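Local coordinates for glutathione S-transferase-like protein (Methylobacillus flagellatus, PDB 4GLT) that binds glutathione and probably acts as a glutathione S-transferase, with a thioredoxin-like N-terminal domain and an all-helical C-terminal domain, at residues A[37-42]-A[215-220]; A[125-130]-A[185-190]; A[158-163]-A[202-207]. All blocks are in the same frame, centred on the assembly; numbering follows the deposited sequence.

How the interactions relate
From the N terminus, the chain first reaches helix 32-44 of the thioredoxin-like domain. Segment 37-42 pairs with segment 215-220 near the C terminus, so interaction 1 closes the longest loop and joins the N-terminal domain to the end of the helical domain. Interactions 2 and 3 are both nested inside that loop and lie within the helical domain. Helix 106-133 enters interaction 2 and helix 142-162 enters interaction 3. Helix 176-191 then closes interaction 2, and helix 202-212 closes interaction 3, so the two loops cross. These two contacts touch where Leu185 CD2 packs on Leu204 CD1. Interaction 1 touches neither of the others, although helices 202-212 and 215-218 follow each other in the chain.

Interaction 1: residues A[37-42]-A[215-220]; sequences VRVVAA and ASFKDT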
loop_
_atom_site.group_PDB
_atom_site.type_symbol
_atom_site.label_atom_id
_atom_site.label_comp_id
_atom_site.label_asym_id
_atom_site.label_seq_id
_atom_site.Cartn_x
_atom_site.Cartn_y
_atom_site.Cartn_z
ATOM N N VAL A 37 -0.130 2.742 12.752
ATOM C CA VAL A 37 1.141 2.277 13.318
ATOM C C VAL A 37 1.240 2.571 14.820
ATOM O O VAL A 37 1.601 1.704 15.609
ATOM C CB VAL A 37 2.355 2.901 12.588
ATOM C CG1 VAL A 37 3.651 2.378 13.172
ATOM C CG2 VAL A 37 2.301 2.588 11.105
ATOM N N ARG A 38 0.927 3.798 15.226
ATOM C CA ARG A 38 1.011 4.134 16.644
ATOM C C ARG A 38 0.092 3.227 17.449
ATOM O O ARG A 38 0.475 2.731 18.509
ATOM C CB ARG A 38 0.664 5.597 16.889
ATOM C CG ARG A 38 1.597 6.569 16.186
ATOM C CD ARG A 38 0.886 7.883 15.914
ATOM N NE ARG A 38 0.848 8.758 17.083
ATOM C CZ ARG A 38 -0.033 9.742 17.246
ATOM N NH1 ARG A 38 -0.957 9.962 16.321
ATOM N NH2 ARG A 38 0.001 10.501 18.332
ATOM N N VAL A 39 -1.114 2.992 16.940
ATOM C CA VAL A 39 -2.091 2.189 17.669
ATOM C C VAL A 39 -1.632 0.744 17.841
ATOM O O VAL A 39 -1.920 0.101 18.859
ATOM C CB VAL A 39 -3.494 2.221 17.013
ATOM C CG1 VAL A 39 -4.367 1.084 17.548
ATOM C CG2 VAL A 39 -4.181 3.551 17.284
ATOM N N VAL A 40 -0.938 0.222 16.840
ATOM C CA VAL A 40 -0.495 -1.160 16.891
ATOM C C VAL A 40 0.606 -1.235 17.931
ATOM O O VAL A 40 0.654 -2.176 18.722
ATOM C CB VAL A 40 0.009 -1.640 15.516
ATOM C CG1 VAL A 40 0.958 -2.822 15.661
ATOM C CG2 VAL A 40 -1.167 -1.996 14.621
ATOM N N ALA A 41 1.463 -0.210 17.945
ATOM C CA ALA A 41 2.568 -0.131 18.898
ATOM C C ALA A 41 2.066 -0.249 20.331
ATOM O O ALA A 41 2.661 -0.950 21.153
ATOM C CB ALA A 41 3.347 1.169 18.711
ATOM N N ALA A 42 0.972 0.450 20.626
ATOM C CA ALA A 42 0.386 0.435 21.958
ATOM C C ALA A 42 -0.224 -0.925 22.258
ATOM O O ALA A 42 -0.045 -1.466 23.340
ATOM C CB ALA A 42 -0.658 1.527 22.088
ATOM N N ALA A 215 -7.544 3.243 24.955
ATOM C CA ALA A 215 -6.556 4.294 25.097
ATOM C C ALA A 215 -5.700 4.340 23.839
ATOM O O ALA A 215 -5.501 5.403 23.246
ATOM C CB ALA A 215 -5.701 4.055 26.330
ATOM N N SER A 216 -5.200 3.179 23.423
ATOM C CA SER A 216 -4.400 3.106 22.207
ATOM C C SER A 216 -5.059 3.972 21.154
ATOM O O SER A 216 -4.458 4.913 20.631
ATOM C CB SER A 216 -4.318 1.668 21.700
ATOM O OG SER A 216 -5.615 1.102 21.590
ATOM N N PHE A 217 -6.312 3.652 20.850
ATOM C CA PHE A 217 -7.039 4.379 19.825
ATOM C C PHE A 217 -7.293 5.835 20.207
ATOM O O PHE A 217 -6.841 6.745 19.514
ATOM C CB PHE A 217 -8.352 3.681 19.471
ATOM C CG PHE A 217 -9.036 4.285 18.289
ATOM C CD1 PHE A 217 -8.405 4.310 17.055
ATOM C CD2 PHE A 217 -10.294 4.846 18.408
ATOM C CE1 PHE A 217 -9.016 4.878 15.956
ATOM C CE2 PHE A 217 -10.912 5.418 17.313
ATOM C CZ PHE A 217 -10.272 5.437 16.085
ATOM N N LYS A 218 -8.002 6.048 21.312
ATOM C CA LYS A 218 -8.375 7.394 21.731
ATOM C C LYS A 218 -7.168 8.287 21.992
ATOM O O LYS A 218 -7.227 9.497 21.783
ATOM C CB LYS A 218 -9.270 7.354 22.973
ATOM C CG LYS A 218 -9.939 8.688 23.264
ATOM C CD LYS A 218 -10.715 8.683 24.568
ATOM C CE LYS A 218 -11.206 10.085 24.899
ATOM N NZ LYS A 218 -11.884 10.156 26.223
ATOM N N ASP A 219 -6.075 7.687 22.450
ATOM C CA ASP A 219 -4.873 8.439 22.783
ATOM C C ASP A 219 -4.136 8.959 21.559
ATOM O O ASP A 219 -3.138 9.665 21.689
ATOM C CB ASP A 219 -3.913 7.570 23.592
ATOM C CG ASP A 219 -4.196 7.613 25.077
ATOM O OD1 ASP A 219 -5.158 8.301 25.487
ATOM O OD2 ASP A 219 -3.447 6.959 25.833
ATOM N N THR A 220 -4.612 8.604 20.373
ATOM C CA THR A 220 -3.891 8.952 19.150
ATOM C C THR A 220 -4.737 9.733 18.141
ATOM O O THR A 220 -4.357 9.860 16.980
ATOM C CB THR A 220 -3.320 7.694 18.466
ATOM O OG1 THR A 220 -4.385 6.780 18.187
ATOM C CG2 THR A 220 -2.282 7.011 19.365
#
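Val39 packs its CG2 methyl against the turn formed by Ser216, Phe217 and Thr220. Val39 CG2 lies 3.4 Å from Thr220 OG1 and 3.6 Å from Ser216 O. Val39 CG2 also comes to the edge of the Phe217 ring, 4.3 Å from Phe217 CD1. The chi1 of Val39 (164°) sets CG2 against this turn and leaves CG1 to touch the Ser216 side chain. One helical turn on, Ala42 CB packs on Ser216 CB at 3.7 Å.

The Arg38 and Thr220 side chains run alongside each other, pointing opposite ways. Thr220 CB lies over one face of the Arg38 guanidinium, off centre, 3.9 Å from Arg38 NH1. Arg38 NH1 is also 3.5 Å from Thr220 O. In the last turn, Thr220 OG1 has Phe217 O at 2.8 Å and Ser216 O at 3.1 Å, and its proton is not assigned to either.

Two charged residues of helix 32-44 outside the segment make hydrogen bonds to this turn. Arg35 bonds to Thr220 OG1 and Phe217 O and makes a cation-pi contact with the Phe217 ring. Glu43 bonds to Ser216 OG.

The contact joins the first helix of the thioredoxin-like domain to the C-terminal end of the helical domain. Its chemistry implies that the segments meet mainly by van der Waals contact, a methyl resting on polar atoms of the turn, while the clear hydrogen bonds come from Arg35 and Glu43 nearby.

Interaction 2: residues A[125-130]-A[185-190]; sequences AAVAAV and LGYLEL. With GSH (glutathione), chain E.
Tyr187 OH donates a hydrogen bond of 2.9 Å to O31 of glutathione and is itself bonded to Arg191 NE. The phenol oxygen is therefore held by two partners, one of them the glycine carboxylate of the ligand. That carboxylate oxygen lies near the plane of the Tyr187 ring, at its edge. Arg191 also bonds to glutathione, through NH2, so the two side chains hold the ligand and each other.

The ring gets there because CG is anti to the backbone N (chi1 -169°), which sends the phenol across to helix 106-133. Ala126 CB meets the ring in its plane, 3.9 Å from Tyr187 CE2. Val127 crosses the tyrosine side chain at about a right angle. Val127 CG2 is 3.5 Å from Tyr187 OH and comes obliquely to the ring.

Both helices belong to the all-helical C-terminal domain of the glutathione S-transferase fold. They run nearly parallel here, with segment axes 16° apart and 10.8 Å from each other at closest approach. The Tyr187 side chain spans the distance between the helices. Leu188 CD2 packs on Ala126 CB at 4.0 Å. Val130, one turn beyond Ala126, approaches the phenol oxygen more distantly.

Val127 CG2 is 4.0 Å from CA3 of glutathione, on the glycine part. From the N-terminal domain, Thr30, Ser31, Ile71, Asp84 and Ser85 bond to the ligand.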
loop_
_atom_site.group_PDB
_atom_site.type_symbol
_atom_site.label_atom_id
_atom_site.label_comp_id
_atom_site.label_asym_id
_atom_site.label_seq_id
_atom_site.Cartn_x
_atom_site.Cartn_y
_atom_site.Cartn_z
ATOM N N ALA A 125 -8.500 7.339 -0.845
ATOM C CA ALA A 125 -9.489 8.031 -1.664
ATOM C C ALA A 125 -9.802 9.386 -1.034
ATOM O O ALA A 125 -9.852 10.408 -1.723
ATOM C CB ALA A 125 -10.740 7.184 -1.826
ATOM N N ALA A 126 -9.960 9.385 0.286
ATOM C CA ALA A 126 -10.183 10.603 1.062
ATOM C C ALA A 126 -9.015 11.579 0.983
ATOM O O ALA A 126 -9.210 12.780 0.831
ATOM C CB ALA A 126 -10.475 10.251 2.512
ATOM N N VAL A 127 -7.800 11.065 1.112
ATOM C CA VAL A 127 -6.628 11.912 1.015
ATOM C C VAL A 127 -6.620 12.567 -0.354
ATOM O O VAL A 127 -6.281 13.752 -0.500
ATOM C CB VAL A 127 -5.329 11.103 1.217
ATOM C CG1 VAL A 127 -4.116 11.875 0.700
ATOM C CG2 VAL A 127 -5.158 10.753 2.685
ATOM N N ALA A 128 -7.007 11.784 -1.356
ATOM C CA ALA A 128 -7.005 12.252 -2.733
ATOM C C ALA A 128 -7.961 13.422 -2.855
ATOM O O ALA A 128 -7.591 14.514 -3.298
ATOM C CB ALA A 128 -7.412 11.128 -3.670
ATOM N N ALA A 129 -9.199 13.186 -2.442
ATOM C CA ALA A 129 -10.199 14.231 -2.423
ATOM C C ALA A 129 -9.649 15.467 -1.705
ATOM O O ALA A 129 -9.550 16.547 -2.293
ATOM C CB ALA A 129 -11.463 13.727 -1.749
ATOM N N VAL A 130 -9.271 15.291 -0.439
ATOM C CA VAL A 130 -8.792 16.396 0.390
ATOM C C VAL A 130 -7.695 17.213 -0.284
ATOM O O VAL A 130 -7.787 18.434 -0.382
ATOM C CB VAL A 130 -8.258 15.911 1.747
ATOM C CG1 VAL A 130 -7.554 17.058 2.470
ATOM C CG2 VAL A 130 -9.385 15.336 2.591
ATOM N N LEU A 185 -12.040 5.853 9.715
ATOM C CA LEU A 185 -13.169 6.653 10.190
ATOM C C LEU A 185 -12.724 7.960 10.849
ATOM O O LEU A 185 -13.273 9.037 10.577
ATOM C CB LEU A 185 -13.986 5.839 11.183
ATOM C CG LEU A 185 -14.541 4.524 10.622
ATOM C CD1 LEU A 185 -14.930 3.557 11.727
ATOM C CD2 LEU A 185 -15.720 4.791 9.697
ATOM N N GLY A 186 -11.734 7.861 11.728
ATOM C CA GLY A 186 -11.212 9.035 12.406
ATOM C C GLY A 186 -10.690 10.018 11.383
ATOM O O GLY A 186 -10.805 11.229 11.554
ATOM N N TYR A 187 -10.123 9.500 10.301
ATOM C CA TYR A 187 -9.650 10.382 9.254
ATOM C C TYR A 187 -10.824 11.118 8.623
ATOM O O TYR A 187 -10.767 12.334 8.389
ATOM C CB TYR A 187 -8.854 9.638 8.186
ATOM C CG TYR A 187 -8.161 10.605 7.262
ATOM C CD1 TYR A 187 -7.194 11.475 7.752
ATOM C CD2 TYR A 187 -8.494 10.687 5.917
ATOM C CE1 TYR A 187 -6.562 12.381 6.929
ATOM C CE2 TYR A 187 -7.860 11.600 5.080
ATOM C CZ TYR A 187 -6.894 12.442 5.601
ATOM O OH TYR A 187 -6.248 13.365 4.808
ATOM N N LEU A 188 -11.897 10.387 8.348
ATOM C CA LEU A 188 -13.086 11.037 7.814
ATOM C C LEU A 188 -13.512 12.179 8.727
ATOM O O LEU A 188 -13.730 13.298 8.271
ATOM C CB LEU A 188 -14.226 10.038 7.610
ATOM C CG LEU A 188 -13.854 8.928 6.619
ATOM C CD1 LEU A 188 -15.082 8.130 6.226
ATOM C CD2 LEU A 188 -13.188 9.518 5.383
ATOM N N GLU A 189 -13.616 11.903 10.020
ATOM C CA GLU A 189 -14.044 12.933 10.950
ATOM C C GLU A 189 -13.117 14.142 10.910
ATOM O O GLU A 189 -13.560 15.287 10.960
ATOM C CB GLU A 189 -14.126 12.372 12.362
ATOM C CG GLU A 189 -15.237 11.352 12.545
ATOM C CD GLU A 189 -15.754 11.323 13.968
ATOM O OE1 GLU A 189 -15.122 11.957 14.841
ATOM O OE2 GLU A 189 -16.793 10.676 14.217
ATOM N N LEU A 190 -11.822 13.889 10.824
ATOM C CA LEU A 190 -10.862 14.976 10.795
ATOM C C LEU A 190 -11.076 15.843 9.561
ATOM O O LEU A 190 -11.041 17.067 9.640
ATOM C CB LEU A 190 -9.427 14.431 10.810
ATOM C CG LEU A 190 -8.312 15.415 10.432
ATOM C CD1 LEU A 190 -8.260 16.574 11.416
ATOM C CD2 LEU A 190 -6.966 14.711 10.356
HETATM N N1 GSH E . 1.222 4.015 1.919
HETATM C CA1 GSH E . 1.797 4.833 3.009
HETATM C C1 GSH E . 1.440 4.092 4.262
HETATM O O11 GSH E . 2.121 4.238 5.291
HETATM O O12 GSH E . 0.461 3.318 4.212
HETATM C CB1 GSH E . 1.225 6.261 2.946
HETATM C CG1 GSH E . 1.825 7.200 4.003
HETATM C CD1 GSH E . 1.209 8.594 3.913
HETATM O OE1 GSH E . 0.459 8.882 2.992
HETATM N N2 GSH E . 1.538 9.457 4.883
HETATM C CA2 GSH E . 1.182 10.879 4.945
HETATM C C2 GSH E . -0.279 11.139 5.219
HETATM O O2 GSH E . -0.915 10.411 5.968
HETATM C CB2 GSH E . 1.649 11.603 3.689
HETATM S SG2 GSH E . 3.453 11.682 3.607
HETATM N N3 GSH E . -0.824 12.198 4.628
HETATM C CA3 GSH E . -2.240 12.513 4.739
HETATM C C3 GSH E . -2.561 13.432 5.899
HETATM O O31 GSH E . -3.614 14.107 5.849
HETATM O O32 GSH E . -1.775 13.478 6.874
#

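Interaction 3: residues A[158-163]-A[202-207]; sequences RMDQDL and PNLARH
Leu163 and Leu204 form the tight apolar side of this contact. Leu163 CD1 is 3.5 Å from Leu204 CD2, and the two side chains cross at about a right angle. Leu204 CD2 also packs on Met159 CB, while Leu163 CD1 also touches His207 CB.

The first turn of helix 202-212 meets Asp160. With chi1 near -175°, the Asp160 carboxylate swings to the start of that helix. Leu204 N donates to Asp160 OD2 at 3.3 Å, nearly along its C-O axis, so the aspartate receives a backbone N-H at this helix start. Asn203 ND2 makes a weak bond of 2.8 Å to Asp160 O and a longer weak one to Asp160 OD2.

The outer side is less buried. Pro202 and Arg206 are exposed and contribute little buried surface, yet Arg206 makes the straightest of the bonds across the contact. Its chain bends at chi3, which brings Arg206 NH2 to Leu163 O at 3.0 Å, with the oxygen at the edge of the guanidinium. The N-H...O angle is 160°. Arg206 NH1 bonds further on to Arg166 O.

The segment axes cross at 78°, and helix 202-212 starts across the C-terminal end of helix 142-162. On the inner side, Met159 packs on Trp115 and Leu118 of helix 106-133. Helix 176-191 contributes Val181, which touches Met159 and His207, and Asp178, which bonds to His207 NE2.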
loop_
_atom_site.group_PDB
_atom_site.type_symbol
_atom_site.label_atom_id
_atom_site.label_comp_id
_atom_site.label_asym_id
_atom_site.label_seq_id
_atom_site.Cartn_x
_atom_site.Cartn_y
_atom_site.Cartn_z
ATOM N N ARG A 158 -19.785 -1.207 2.059
ATOM C CA ARG A 158 -19.334 -2.588 2.102
ATOM C C ARG A 158 -18.913 -2.976 3.512
ATOM O O ARG A 158 -19.340 -4.000 4.035
ATOM C CB ARG A 158 -18.179 -2.807 1.125
ATOM C CG ARG A 158 -17.563 -4.195 1.193
ATOM C CD ARG A 158 -18.549 -5.242 0.697
ATOM N NE ARG A 158 -18.062 -6.611 0.872
ATOM C CZ ARG A 158 -18.509 -7.655 0.176
ATOM N NH1 ARG A 158 -19.445 -7.483 -0.749
ATOM N NH2 ARG A 158 -18.023 -8.869 0.396
ATOM N N MET A 159 -18.057 -2.169 4.127
ATOM C CA MET A 159 -17.644 -2.465 5.487
ATOM C C MET A 159 -18.881 -2.600 6.369
ATOM O O MET A 159 -19.034 -3.577 7.112
ATOM C CB MET A 159 -16.688 -1.395 6.004
ATOM C CG MET A 159 -15.277 -1.555 5.459
ATOM S SD MET A 159 -14.182 -0.165 5.792
ATOM C CE MET A 159 -12.673 -0.733 5.014
ATOM N N ASP A 160 -19.788 -1.639 6.244
ATOM C CA ASP A 160 -20.973 -1.618 7.082
ATOM C C ASP A 160 -21.826 -2.873 6.932
ATOM O O ASP A 160 -22.402 -3.343 7.906
ATOM C CB ASP A 160 -21.821 -0.371 6.827
ATOM C CG ASP A 160 -22.995 -0.270 7.788
ATOM O OD1 ASP A 160 -24.151 -0.326 7.322
ATOM O OD2 ASP A 160 -22.761 -0.158 9.011
ATOM N N GLN A 161 -21.912 -3.406 5.717
ATOM C CA GLN A 161 -22.639 -4.653 5.490
ATOM C C GLN A 161 -21.914 -5.834 6.122
ATOM O O GLN A 161 -22.539 -6.765 6.630
ATOM C CB GLN A 161 -22.819 -4.912 3.998
ATOM C CG GLN A 161 -23.939 -4.117 3.361
ATOM C CD GLN A 161 -23.662 -3.825 1.902
ATOM O OE1 GLN A 161 -24.585 -3.680 1.101
ATOM N NE2 GLN A 161 -22.379 -3.735 1.546
ATOM N N ASP A 162 -20.588 -5.789 6.081
ATOM C CA ASP A 162 -19.785 -6.881 6.598
ATOM C C ASP A 162 -19.796 -6.970 8.117
ATOM O O ASP A 162 -19.366 -7.971 8.685
ATOM C CB ASP A 162 -18.364 -6.778 6.062
ATOM C CG ASP A 162 -18.299 -7.070 4.590
ATOM O OD1 ASP A 162 -19.341 -7.464 4.036
ATOM O OD2 ASP A 162 -17.224 -6.914 3.985
ATOM N N LEU A 163 -20.307 -5.934 8.773
ATOM C CA LEU A 163 -20.310 -5.899 10.231
ATOM C C LEU A 163 -21.706 -6.076 10.806
ATOM O O LEU A 163 -21.940 -5.818 11.984
ATOM C CB LEU A 163 -19.687 -4.598 10.741
ATOM C CG LEU A 163 -18.183 -4.448 10.528
ATOM C CD1 LEU A 163 -17.723 -3.064 10.963
ATOM C CD2 LEU A 163 -17.409 -5.532 11.266
ATOM N N PRO A 202 -24.721 2.202 10.826
ATOM C CA PRO A 202 -24.877 1.905 12.248
ATOM C C PRO A 202 -23.874 0.884 12.773
ATOM O O PRO A 202 -23.380 1.036 13.890
ATOM C CB PRO A 202 -26.314 1.370 12.351
ATOM C CG PRO A 202 -26.682 0.948 10.968
ATOM C CD PRO A 202 -25.923 1.861 10.049
ATOM N N ASN A 203 -23.575 -0.146 11.985
ATOM C CA ASN A 203 -22.565 -1.122 12.387
ATOM C C ASN A 203 -21.188 -0.468 12.547
ATOM O O ASN A 203 -20.456 -0.765 13.479
ATOM C CB ASN A 203 -22.485 -2.276 11.384
ATOM C CG ASN A 203 -23.811 -2.983 11.201
ATOM O OD1 ASN A 203 -24.377 -3.530 12.152
ATOM N ND2 ASN A 203 -24.307 -2.994 9.968
ATOM N N LEU A 204 -20.842 0.423 11.630
ATOM C CA LEU A 204 -19.545 1.088 11.679
ATOM C C LEU A 204 -19.444 2.015 12.887
ATOM O O LEU A 204 -18.439 2.016 13.591
ATOM C CB LEU A 204 -19.273 1.861 10.385
ATOM C CG LEU A 204 -18.785 1.094 9.147
ATOM C CD1 LEU A 204 -18.304 2.059 8.064
ATOM C CD2 LEU A 204 -17.672 0.121 9.507
ATOM N N ALA A 205 -20.491 2.797 13.125
ATOM C CA ALA A 205 -20.534 3.680 14.285
ATOM C C ALA A 205 -20.413 2.878 15.585
ATOM O O ALA A 205 -19.713 3.290 16.511
ATOM C CB ALA A 205 -21.810 4.507 14.277
ATOM N N ARG A 206 -21.091 1.734 15.644
ATOM C CA ARG A 206 -20.942 0.805 16.766
ATOM C C ARG A 206 -19.507 0.306 16.927
ATOM O O ARG A 206 -18.995 0.195 18.044
ATOM C CB ARG A 206 -21.857 -0.399 16.588
ATOM C CG ARG A 206 -21.411 -1.608 17.398
ATOM C CD ARG A 206 -22.539 -2.621 17.567
ATOM N NE ARG A 206 -23.085 -3.037 16.278
ATOM C CZ ARG A 206 -22.509 -3.928 15.476
ATOM N NH1 ARG A 206 -21.361 -4.499 15.828
ATOM N NH2 ARG A 206 -23.073 -4.245 14.317
ATOM N N HIS A 207 -18.870 -0.017 15.807
ATOM C CA HIS A 207 -17.486 -0.455 15.819
ATOM C C HIS A 207 -16.625 0.695 16.320
ATOM O O HIS A 207 -15.774 0.518 17.189
ATOM C CB HIS A 207 -17.057 -0.867 14.412
ATOM C CG HIS A 207 -15.692 -1.487 14.343
ATOM N ND1 HIS A 207 -14.535 -0.743 14.218
ATOM C CD2 HIS A 207 -15.304 -2.785 14.366
ATOM C CE1 HIS A 207 -13.495 -1.556 14.171
ATOM N NE2 HIS A 207 -13.934 -2.802 14.267
#